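Local coordinates for protein Zn-dependent hydrolase of metallo-beta-lactamase superfamily TM0207 (Thermotoga maritima, PDB 1VJN) that probably acts as a zinc-dependent hydrolase of the metallo-beta-lactamase superfamily, its natural substrate not established, at residues 138-144 / 164-170; 196-202 / 213-219. One frame throughout, in Å; residues are numbered along the deposited sequence.

Two contacts of this chain show how a beta-sheet grows by adding parallel strands. Contact 1 comes first: residues 138-144 run out along strand 141-145, the chain returns through helix 154-163, and residues 164-170 lie down beside the earlier strand, closing a beta-alpha-beta crossover. Contact 2 opens after that loop is shut, so the two are in series and neither nest nor cross. Strand 197-198, within 196-202, makes the outer edge of the sheet, the chain passes through strand 202-205 of the other sheet, and residues 213-219 come back alongside. Strand 213-216 settles between 168-172 and 197-198; Lys-213 N meets Lys-167 O, and Val-215 N meets Ile-169 O, in probable hydrogen bonds that join the contacts.

Contact 1 (138-144 / 164-170)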
loop_
_atom_site.group_PDB
_atom_site.type_symbol
_atom_site.label_atom_id
_atom_site.label_comp_id
_atom_site.label_asym_id
_atom_site.label_seq_id
_atom_site.Cartn_x
_atom_site.Cartn_y
_atom_site.Cartn_z
ATOM N N GLU A 138 -12.099 -2.456 8.451
ATOM C CA GLU A 138 -10.969 -2.071 9.302
ATOM C C GLU A 138 -9.650 -2.629 8.782
ATOM O O GLU A 138 -9.596 -3.754 8.355
ATOM C CB GLU A 138 -11.219 -2.440 10.761
ATOM C CG GLU A 138 -12.470 -1.735 11.273
ATOM C CD GLU A 138 -12.375 -1.333 12.728
ATOM O OE1 GLU A 138 -11.774 -2.097 13.525
ATOM O OE2 GLU A 138 -12.907 -0.242 13.056
ATOM N N ILE A 139 -8.614 -1.792 8.760
ATOM C CA ILE A 139 -7.295 -2.141 8.248
ATOM C C ILE A 139 -6.276 -2.154 9.401
ATOM O O ILE A 139 -6.300 -1.294 10.274
ATOM C CB ILE A 139 -6.899 -1.132 7.153
ATOM C CG1 ILE A 139 -7.805 -1.330 5.920
ATOM C CG2 ILE A 139 -5.472 -1.280 6.763
ATOM C CD1 ILE A 139 -8.046 -2.800 5.530
ATOM N N ASP A 140 -5.372 -3.129 9.385
ATOM C CA ASP A 140 -4.247 -3.164 10.321
ATOM C C ASP A 140 -3.013 -2.408 9.840
ATOM O O ASP A 140 -2.384 -1.673 10.600
ATOM C CB ASP A 140 -3.882 -4.620 10.585
ATOM C CG ASP A 140 -5.041 -5.388 11.187
ATOM O OD1 ASP A 140 -5.636 -4.867 12.151
ATOM O OD2 ASP A 140 -5.457 -6.479 10.736
ATOM N N VAL A 141 -2.646 -2.617 8.589
ATOM C CA VAL A 141 -1.520 -1.935 7.977
ATOM C C VAL A 141 -2.003 -1.219 6.730
ATOM O O VAL A 141 -2.477 -1.866 5.780
ATOM C CB VAL A 141 -0.369 -2.916 7.574
ATOM C CG1 VAL A 141 0.838 -2.147 7.050
ATOM C CG2 VAL A 141 0.046 -3.759 8.704
ATOM N N LEU A 142 -1.901 0.105 6.739
ATOM C CA LEU A 142 -2.323 0.944 5.637
ATOM C C LEU A 142 -1.131 1.574 4.870
ATOM O O LEU A 142 -0.295 2.245 5.454
ATOM C CB LEU A 142 -3.261 2.049 6.158
ATOM C CG LEU A 142 -3.895 2.925 5.093
ATOM C CD1 LEU A 142 -4.747 2.114 4.107
ATOM C CD2 LEU A 142 -4.720 3.954 5.827
ATOM N N LEU A 143 -1.106 1.367 3.560
ATOM C CA LEU A 143 -0.144 1.998 2.662
ATOM C C LEU A 143 -0.884 3.123 1.959
ATOM O O LEU A 143 -1.829 2.866 1.191
ATOM C CB LEU A 143 0.387 0.986 1.667
ATOM C CG LEU A 143 0.856 -0.348 2.304
ATOM C CD1 LEU A 143 1.294 -1.324 1.198
ATOM C CD2 LEU A 143 1.940 -0.162 3.263
ATOM N N VAL A 144 -0.487 4.372 2.237
ATOM C CA VAL A 144 -1.360 5.521 1.887
ATOM C C VAL A 144 -0.536 6.637 1.198
ATOM O O VAL A 144 0.511 7.000 1.684
ATOM C CB VAL A 144 -2.144 6.043 3.165
ATOM C CG1 VAL A 144 -1.213 6.582 4.189
ATOM C CG2 VAL A 144 -3.128 7.151 2.826
ATOM N N LEU A 164 -10.614 3.977 8.286
ATOM C CA LEU A 164 -10.299 2.561 8.141
ATOM C C LEU A 164 -9.728 2.016 9.465
ATOM O O LEU A 164 -9.337 0.863 9.528
ATOM C CB LEU A 164 -9.290 2.371 6.982
ATOM C CG LEU A 164 -9.759 2.717 5.551
ATOM C CD1 LEU A 164 -8.671 2.474 4.490
ATOM C CD2 LEU A 164 -11.014 1.962 5.208
ATOM N N ASN A 165 -9.727 2.856 10.509
ATOM C CA ASN A 165 -9.163 2.529 11.836
ATOM C C ASN A 165 -7.761 1.925 11.736
ATOM O O ASN A 165 -7.406 1.009 12.467
ATOM C CB ASN A 165 -10.150 1.636 12.602
ATOM C CG ASN A 165 -9.928 1.664 14.120
ATOM O OD1 ASN A 165 -9.622 2.708 14.714
ATOM N ND2 ASN A 165 -10.074 0.501 14.752
ATOM N N ALA A 166 -6.955 2.479 10.833
ATOM C CA ALA A 166 -5.608 1.930 10.526
ATOM C C ALA A 166 -4.690 2.045 11.736
ATOM O O ALA A 166 -4.683 3.074 12.416
ATOM C CB ALA A 166 -4.977 2.684 9.375
ATOM N N LYS A 167 -3.891 1.010 11.971
ATOM C CA LYS A 167 -2.944 0.999 13.073
ATOM C C LYS A 167 -1.552 1.384 12.572
ATOM O O LYS A 167 -1.088 2.485 12.849
ATOM C CB LYS A 167 -2.928 -0.383 13.722
ATOM C CG LYS A 167 -4.256 -0.828 14.250
ATOM C CD LYS A 167 -4.703 0.082 15.385
ATOM C CE LYS A 167 -6.164 -0.174 15.777
ATOM N NZ LYS A 167 -6.915 1.110 15.976
ATOM N N VAL A 168 -0.884 0.483 11.854
ATOM C CA VAL A 168 0.359 0.828 11.200
ATOM C C VAL A 168 0.006 1.559 9.952
ATOM O O VAL A 168 -0.771 1.059 9.136
ATOM C CB VAL A 168 1.192 -0.380 10.842
ATOM C CG1 VAL A 168 2.400 0.027 9.954
ATOM C CG2 VAL A 168 1.669 -1.065 12.116
ATOM N N ILE A 169 0.540 2.771 9.818
ATOM C CA ILE A 169 0.332 3.596 8.643
ATOM C C ILE A 169 1.663 3.880 7.919
ATOM O O ILE A 169 2.584 4.463 8.517
ATOM C CB ILE A 169 -0.307 4.940 9.049
ATOM C CG1 ILE A 169 -1.725 4.753 9.602
ATOM C CG2 ILE A 169 -0.343 5.829 7.847
ATOM C CD1 ILE A 169 -2.262 5.957 10.403
ATOM N N ILE A 170 1.762 3.510 6.640
ATOM C CA ILE A 170 2.973 3.753 5.912
ATOM C C ILE A 170 2.653 4.708 4.769
ATOM O O ILE A 170 1.910 4.335 3.846
ATOM C CB ILE A 170 3.593 2.426 5.399
ATOM C CG1 ILE A 170 3.941 1.475 6.565
ATOM C CG2 ILE A 170 4.805 2.691 4.524
ATOM C CD1 ILE A 170 4.035 0.003 6.204
#
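Leu-164, just past the end of helix 154-163, accepts the N-H of Ile-139 on its carbonyl in a nearly straight bond (Ile-139 N to Leu-164 O 2.9 Å, 167° at the hydrogen), so pairing begins in loop residues ahead of strands 141-144 and 168-170. Next to it Asn-165, with positive phi, is the C-prime residue of a Schellman motif, and its amide ND2 reaches Glu-138 OE1 across 3.3 Å, a weak bond with carboxylate and amide planes turned 40° apart. The carbonyl of Asp-140 then takes the N-H of Val-168 and, more weakly, that of Lys-167. Beyond this point the ladder is regular: Leu-142 gives its N-H to Val-168 O and receives that of Ile-170, while Val-144 N closes on Ile-170 O.

Both faces are packed with aliphatic groups. On one, Ile-170 CD1 lies 3.6 Å from Leu-143 CD2 and 3.9 Å from Val-141 CG1; Leu-143 can meet it because its CG stands anti to the carbonyl carbon (chi1 -48°), with the two side chains running alongside each other. Leu-203 and Leu-205 of strand 202-205 lie against this face. On the other, Leu-142 sets its CB 3.7 Å from Ala-166 CB and crosses Leu-164 at about a right angle; Ala-161 of helix 154-163 packs against Leu-142. The side chain of Asp-140 points away from 164-170, and OD2 accepts the N-H of Lys-117 in strand 116-120. Strand, helix and parallel neighbouring strand make up a beta-alpha-beta crossover within the metallo-hydrolase/oxidoreductase fold.

Contact 2 (196-202 / 213-219); sequences YERVGNI and KVVVMEV
With CG anti to the backbone N in both residues (chi1 -162° in Glu-197, and nearly the same in Lys-213), the two long side chains rise from neighbouring strands and meet obliquely; a bend at the lysine's chi3 (50°) carries its amine to the carboxylate. Lys-213 NZ lies 3.3 Å from Glu-197 OE1, a salt bridge whose hydrogen bond is weak, and the same oxygen also touches Lys-213 CD.

Between the two segments the backbones form a short parallel ladder. Glu-197 gives its N-H to Val-214 O and takes that of Val-216 on its own carbonyl, the N of Val-216 lying 2.8 Å from the O of Glu-197; Val-199 N then bonds to Val-216 O. Past Val-199 the pattern changes: in loop beyond the ladder, Glu-218 N bonds to Gly-200 O at 3.0 Å from above the carbonyl plane, 59° out of it.

Val-199 CG2 packs 3.7 Å from Val-215 CG1 and 3.9 Å from the CG of Met-217, a selenomethionine. The bent tail of Met-217 carries CE to 3.2 Å from Asn-201 O. On the opposite face from Glu-197, the aliphatic part of Arg-198 runs alongside Val-216, with Arg-198 CG 4.0 Å from Val-216 CB.

Leu-190 of helix 187-190 packs against Tyr-196, Arg-198, Val-214 and Val-216, whereas Trp-17 of strand 13-19 touches Met-217 and bonds through its backbone to Asn-201. Strand 197-198 thus edges one sheet, beside 213-216, while the chain beyond it crosses to the other.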
loop_
_atom_site.group_PDB
_atom_site.type_symbol
_atom_site.label_atom_id
_atom_site.label_comp_id
_atom_site.label_asym_id
_atom_site.label_seq_id
_atom_site.Cartn_x
_atom_site.Cartn_y
_atom_site.Cartn_z
ATOM N N TYR A 196 6.071 9.062 15.359
ATOM C CA TYR A 196 6.335 8.236 14.188
ATOM C C TYR A 196 7.703 7.562 14.346
ATOM O O TYR A 196 8.475 7.868 15.275
ATOM C CB TYR A 196 6.317 9.073 12.908
ATOM C CG TYR A 196 7.408 10.123 12.773
ATOM C CD1 TYR A 196 8.621 9.811 12.212
ATOM C CD2 TYR A 196 7.193 11.431 13.160
ATOM C CE1 TYR A 196 9.626 10.761 12.090
ATOM C CE2 TYR A 196 8.162 12.388 13.015
ATOM C CZ TYR A 196 9.379 12.048 12.473
ATOM O OH TYR A 196 10.375 12.982 12.325
ATOM N N GLU A 197 8.004 6.670 13.428
ATOM C CA GLU A 197 9.214 5.957 13.442
ATOM C C GLU A 197 9.722 5.905 12.031
ATOM O O GLU A 197 8.938 5.819 11.074
ATOM C CB GLU A 197 8.886 4.552 13.934
ATOM C CG GLU A 197 10.002 3.693 14.429
ATOM C CD GLU A 197 9.485 2.291 14.753
ATOM O OE1 GLU A 197 8.784 2.133 15.793
ATOM O OE2 GLU A 197 9.764 1.354 13.953
ATOM N N ARG A 198 11.041 5.916 11.886
ATOM C CA ARG A 198 11.665 5.691 10.593
ATOM C C ARG A 198 12.370 4.351 10.627
ATOM O O ARG A 198 12.986 3.986 11.627
ATOM C CB ARG A 198 12.660 6.799 10.265
ATOM C CG ARG A 198 11.995 8.156 10.053
ATOM C CD ARG A 198 13.000 9.337 9.950
ATOM N NE ARG A 198 12.335 10.653 9.856
ATOM C CZ ARG A 198 11.868 11.229 8.724
ATOM N NH1 ARG A 198 11.966 10.633 7.539
ATOM N NH2 ARG A 198 11.291 12.432 8.792
ATOM N N VAL A 199 12.221 3.583 9.558
ATOM C CA VAL A 199 12.926 2.347 9.407
ATOM C C VAL A 199 13.619 2.365 8.057
ATOM O O VAL A 199 13.565 3.356 7.322
ATOM C CB VAL A 199 11.977 1.114 9.495
ATOM C CG1 VAL A 199 11.263 1.116 10.832
ATOM C CG2 VAL A 199 10.939 1.069 8.334
ATOM N N GLY A 200 14.267 1.260 7.728
ATOM C CA GLY A 200 14.895 1.108 6.435
ATOM C C GLY A 200 13.901 0.600 5.420
ATOM O O GLY A 200 12.751 1.080 5.340
ATOM N N ASN A 201 14.322 -0.363 4.620
ATOM C CA ASN A 201 13.470 -0.872 3.560
ATOM C C ASN A 201 12.626 -2.077 3.927
ATOM O O ASN A 201 11.913 -2.587 3.072
ATOM C CB ASN A 201 14.286 -1.169 2.280
ATOM C CG ASN A 201 15.204 -2.387 2.408
ATOM O OD1 ASN A 201 15.723 -2.649 3.453
ATOM N ND2 ASN A 201 15.370 -3.139 1.328
ATOM N N ILE A 202 12.732 -2.556 5.164
ATOM C CA ILE A 202 11.963 -3.693 5.655
ATOM C C ILE A 202 11.240 -3.360 6.954
ATOM O O ILE A 202 11.810 -2.751 7.866
ATOM C CB ILE A 202 12.884 -4.899 5.875
ATOM C CG1 ILE A 202 13.496 -5.369 4.554
ATOM C CG2 ILE A 202 12.136 -6.062 6.499
ATOM C CD1 ILE A 202 14.833 -6.139 4.714
ATOM N N LYS A 213 0.688 3.531 14.737
ATOM C CA LYS A 213 2.051 4.010 14.552
ATOM C C LYS A 213 2.280 4.340 13.081
ATOM O O LYS A 213 2.046 3.505 12.209
ATOM C CB LYS A 213 3.047 2.955 14.991
ATOM C CG LYS A 213 4.462 3.481 15.212
ATOM C CD LYS A 213 5.361 2.390 15.827
ATOM C CE LYS A 213 5.302 1.026 15.070
ATOM N NZ LYS A 213 6.309 0.009 15.528
ATOM N N VAL A 214 2.720 5.562 12.824
ATOM C CA VAL A 214 3.147 5.952 11.506
ATOM C C VAL A 214 4.613 5.498 11.296
ATOM O O VAL A 214 5.497 5.789 12.110
ATOM C CB VAL A 214 2.969 7.463 11.327
ATOM C CG1 VAL A 214 3.520 7.892 9.991
ATOM C CG2 VAL A 214 1.508 7.838 11.438
ATOM N N VAL A 215 4.849 4.728 10.242
ATOM C CA VAL A 215 6.170 4.184 9.930
ATOM C C VAL A 215 6.592 4.689 8.563
ATOM O O VAL A 215 5.926 4.387 7.557
ATOM C CB VAL A 215 6.182 2.657 9.927
ATOM C CG1 VAL A 215 7.554 2.113 9.430
ATOM C CG2 VAL A 215 5.881 2.134 11.309
ATOM N N VAL A 216 7.701 5.424 8.547
ATOM C CA VAL A 216 8.303 5.975 7.353
ATOM C C VAL A 216 9.436 5.039 6.951
ATOM O O VAL A 216 10.403 4.866 7.693
ATOM C CB VAL A 216 8.897 7.389 7.603
ATOM C CG1 VAL A 216 9.416 7.993 6.308
ATOM C CG2 VAL A 216 7.871 8.295 8.189
HETATM N N MSE A 217 9.298 4.419 5.797
HETATM C CA MSE A 217 10.320 3.517 5.248
HETATM C C MSE A 217 11.215 4.302 4.311
HETATM O O MSE A 217 10.909 5.426 3.959
HETATM C CB MSE A 217 9.651 2.354 4.501
HETATM C CG MSE A 217 8.554 1.701 5.313
HETATM SE SE MSE A 217 7.917 -0.063 4.689
HETATM C CE MSE A 217 9.617 -1.105 4.809
ATOM N N GLU A 218 12.321 3.678 3.925
ATOM C CA GLU A 218 13.380 4.277 3.118
ATOM C C GLU A 218 14.005 3.200 2.240
ATOM O O GLU A 218 14.337 2.134 2.734
ATOM C CB GLU A 218 14.480 4.871 4.021
ATOM C CG GLU A 218 15.552 5.612 3.244
ATOM C CD GLU A 218 16.847 5.791 4.017
ATOM O OE1 GLU A 218 16.821 6.494 5.052
ATOM O OE2 GLU A 218 17.889 5.241 3.570
ATOM N N VAL A 219 14.166 3.468 0.946
ATOM C CA VAL A 219 14.712 2.462 0.033
ATOM C C VAL A 219 16.217 2.379 0.271
ATOM O O VAL A 219 16.902 3.391 0.242
ATOM C CB VAL A 219 14.403 2.755 -1.460
ATOM C CG1 VAL A 219 14.924 1.627 -2.342
ATOM C CG2 VAL A 219 12.917 2.932 -1.683
#